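Abbfa_003403 (Acinetobacter baumannii, PDB 4ZXH) is a holo nonribosomal peptide synthetase whose condensation, adenylation, carrier and thioesterase domains probably select an amino acid, couple it and release the peptide product. Local coordinates at residues 636-641 / 819-824. Numbering follows the deposited sequence.
Sequences GVRIGH and LAVDYW
The guanidinium of Arg638 has the indole of Trp824 over one face, with CZ3 above its centre, and the carboxylate of Asp822 at its edge. Guanidinium and indole planes stand 75° apart; Arg638 CD meets the indole edge, 3.5 Å from Trp824 CE3. A bend at chi3 (79°) turns the arginine tip back toward Asp822, where NH1 forms a salt bridge to OD2 at 2.8 Å and a weak hydrogen bond to OD1. Trp824 NE1 donates elsewhere, to Asp576 O. The ring of Tyr823 takes Gly636 O near its plane at one edge, while its CE1 lies 3.7 Å from Val637 CG2 and its hydroxyl bonds Glu767. Within the adenylation domain, strand 635-640 is the middle member of a small antiparallel sheet, between 621-627 and the short, weakly bonded strand 822-823. The turn from 621-627 to 635-640 probably carries the domain's Gly/Ser/Thr-rich phosphate-binding loop (A3 motif), so the contact borders the strand leaving it. Val637 and Tyr823 form a non-hydrogen-bonded pair. Backbone hydrogen bonds link Trp824 N to Gly636 O (2.8 Å), Arg638 N to Asp822 O (3.0 Å) and Val821 N to Arg638 O. Ala820 CB rests against both Val637 CG1 and Ile639 CD1, at 3.7 and 3.6 Å.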
loop_
_atom_site.group_PDB
_atom_site.type_symbol
_atom_site.label_atom_id
_atom_site.label_comp_id
_atom_site.label_asym_id
_atom_site.label_seq_id
_atom_site.Cartn_x
_atom_site.Cartn_y
_atom_site.Cartn_z
ATOM N N GLY A 636 -29.317 28.289 -8.338
ATOM C CA GLY A 636 -28.737 29.609 -8.410
ATOM C C GLY A 636 -28.433 30.117 -7.029
ATOM O O GLY A 636 -29.338 30.274 -6.219
ATOM N N VAL A 637 -27.162 30.385 -6.759
ATOM C CA VAL A 637 -26.763 30.848 -5.449
ATOM C C VAL A 637 -26.783 32.361 -5.436
ATOM O O VAL A 637 -26.009 33.002 -6.143
ATOM C CB VAL A 637 -25.353 30.330 -5.069
ATOM C CG1 VAL A 637 -24.918 30.881 -3.701
ATOM C CG2 VAL A 637 -25.324 28.808 -5.069
ATOM N N ARG A 638 -27.680 32.941 -4.646
ATOM C CA ARG A 638 -27.803 34.395 -4.588
ATOM C C ARG A 638 -26.874 34.962 -3.541
ATOM O O ARG A 638 -27.006 34.677 -2.356
ATOM C CB ARG A 638 -29.241 34.821 -4.287
ATOM C CG ARG A 638 -30.202 34.618 -5.434
ATOM C CD ARG A 638 -31.624 34.703 -4.933
ATOM N NE ARG A 638 -32.093 36.064 -4.737
ATOM C CZ ARG A 638 -33.027 36.414 -3.861
ATOM N NH1 ARG A 638 -33.561 35.510 -3.048
ATOM N NH2 ARG A 638 -33.402 37.682 -3.777
ATOM N N ILE A 639 -25.939 35.783 -3.988
ATOM C CA ILE A 639 -24.935 36.346 -3.106
ATOM C C ILE A 639 -25.214 37.824 -2.937
ATOM O O ILE A 639 -25.489 38.531 -3.925
ATOM C CB ILE A 639 -23.510 36.110 -3.667
ATOM C CG1 ILE A 639 -23.239 34.618 -3.756
ATOM C CG2 ILE A 639 -22.459 36.766 -2.784
ATOM C CD1 ILE A 639 -23.239 33.928 -2.387
ATOM N N GLY A 640 -25.173 38.274 -1.681
ATOM C CA GLY A 640 -25.424 39.661 -1.321
ATOM C C GLY A 640 -24.138 40.459 -1.301
ATOM O O GLY A 640 -23.039 39.900 -1.292
ATOM N N HIS A 641 -24.253 41.776 -1.312
ATOM C CA HIS A 641 -23.051 42.587 -1.384
ATOM C C HIS A 641 -22.258 42.625 -0.079
ATOM O O HIS A 641 -21.032 42.735 -0.124
ATOM C CB HIS A 641 -23.390 44.004 -1.843
ATOM C CG HIS A 641 -23.374 44.165 -3.333
ATOM N ND1 HIS A 641 -24.495 44.504 -4.061
ATOM C CD2 HIS A 641 -22.370 44.017 -4.234
ATOM C CE1 HIS A 641 -24.181 44.565 -5.343
ATOM N NE2 HIS A 641 -22.900 44.265 -5.474
ATOM N N LEU A 819 -22.127 33.798 4.151
ATOM C CA LEU A 819 -23.248 32.981 3.706
ATOM C C LEU A 819 -24.094 33.634 2.623
ATOM O O LEU A 819 -24.347 34.831 2.651
ATOM C CB LEU A 819 -24.135 32.605 4.883
ATOM C CG LEU A 819 -23.866 31.167 5.317
ATOM C CD1 LEU A 819 -22.478 31.049 5.926
ATOM C CD2 LEU A 819 -24.927 30.670 6.270
ATOM N N ALA A 820 -24.528 32.824 1.667
ATOM C CA ALA A 820 -25.476 33.268 0.652
ATOM C C ALA A 820 -26.797 33.667 1.279
ATOM O O ALA A 820 -27.110 33.247 2.399
ATOM C CB ALA A 820 -25.701 32.188 -0.360
ATOM N N VAL A 821 -27.566 34.474 0.552
ATOM C CA VAL A 821 -28.927 34.812 0.950
ATOM C C VAL A 821 -29.822 33.568 0.903
ATOM O O VAL A 821 -30.469 33.203 1.901
ATOM C CB VAL A 821 -29.518 35.898 0.049
ATOM C CG1 VAL A 821 -30.979 36.159 0.426
ATOM C CG2 VAL A 821 -28.676 37.171 0.117
ATOM N N ASP A 822 -29.831 32.922 -0.264
ATOM C CA ASP A 822 -30.553 31.672 -0.468
ATOM C C ASP A 822 -30.227 31.032 -1.822
ATOM O O ASP A 822 -29.409 31.546 -2.585
ATOM C CB ASP A 822 -32.055 31.914 -0.352
ATOM C CG ASP A 822 -32.545 32.989 -1.291
ATOM O OD1 ASP A 822 -31.973 33.128 -2.385
ATOM O OD2 ASP A 822 -33.483 33.725 -0.918
ATOM N N TYR A 823 -30.869 29.899 -2.094
ATOM C CA TYR A 823 -30.967 29.354 -3.441
ATOM C C TYR A 823 -32.179 29.984 -4.129
ATOM O O TYR A 823 -33.291 29.988 -3.570
ATOM C CB TYR A 823 -31.108 27.829 -3.410
ATOM C CG TYR A 823 -29.863 27.061 -3.005
ATOM C CD1 TYR A 823 -28.693 27.158 -3.745
ATOM C CD2 TYR A 823 -29.869 26.211 -1.903
ATOM C CE1 TYR A 823 -27.549 26.448 -3.388
ATOM C CE2 TYR A 823 -28.732 25.492 -1.541
ATOM C CZ TYR A 823 -27.575 25.620 -2.285
ATOM O OH TYR A 823 -26.443 24.912 -1.941
ATOM N N TRP A 824 -31.983 30.500 -5.337
ATOM C CA TRP A 824 -33.039 31.252 -6.000
ATOM C C TRP A 824 -34.328 30.426 -6.220
ATOM O O TRP A 824 -34.350 29.426 -6.969
ATOM C CB TRP A 824 -32.522 31.822 -7.323
ATOM C CG TRP A 824 -33.606 32.353 -8.202
ATOM C CD1 TRP A 824 -34.000 31.851 -9.406
ATOM C CD2 TRP A 824 -34.461 33.467 -7.930
ATOM N NE1 TRP A 824 -35.040 32.597 -9.913
ATOM C CE2 TRP A 824 -35.337 33.596 -9.027
ATOM C CE3 TRP A 824 -34.557 34.381 -6.875
ATOM C CZ2 TRP A 824 -36.304 34.609 -9.097
ATOM C CZ3 TRP A 824 -35.527 35.381 -6.937
ATOM C CH2 TRP A 824 -36.389 35.481 -8.042
#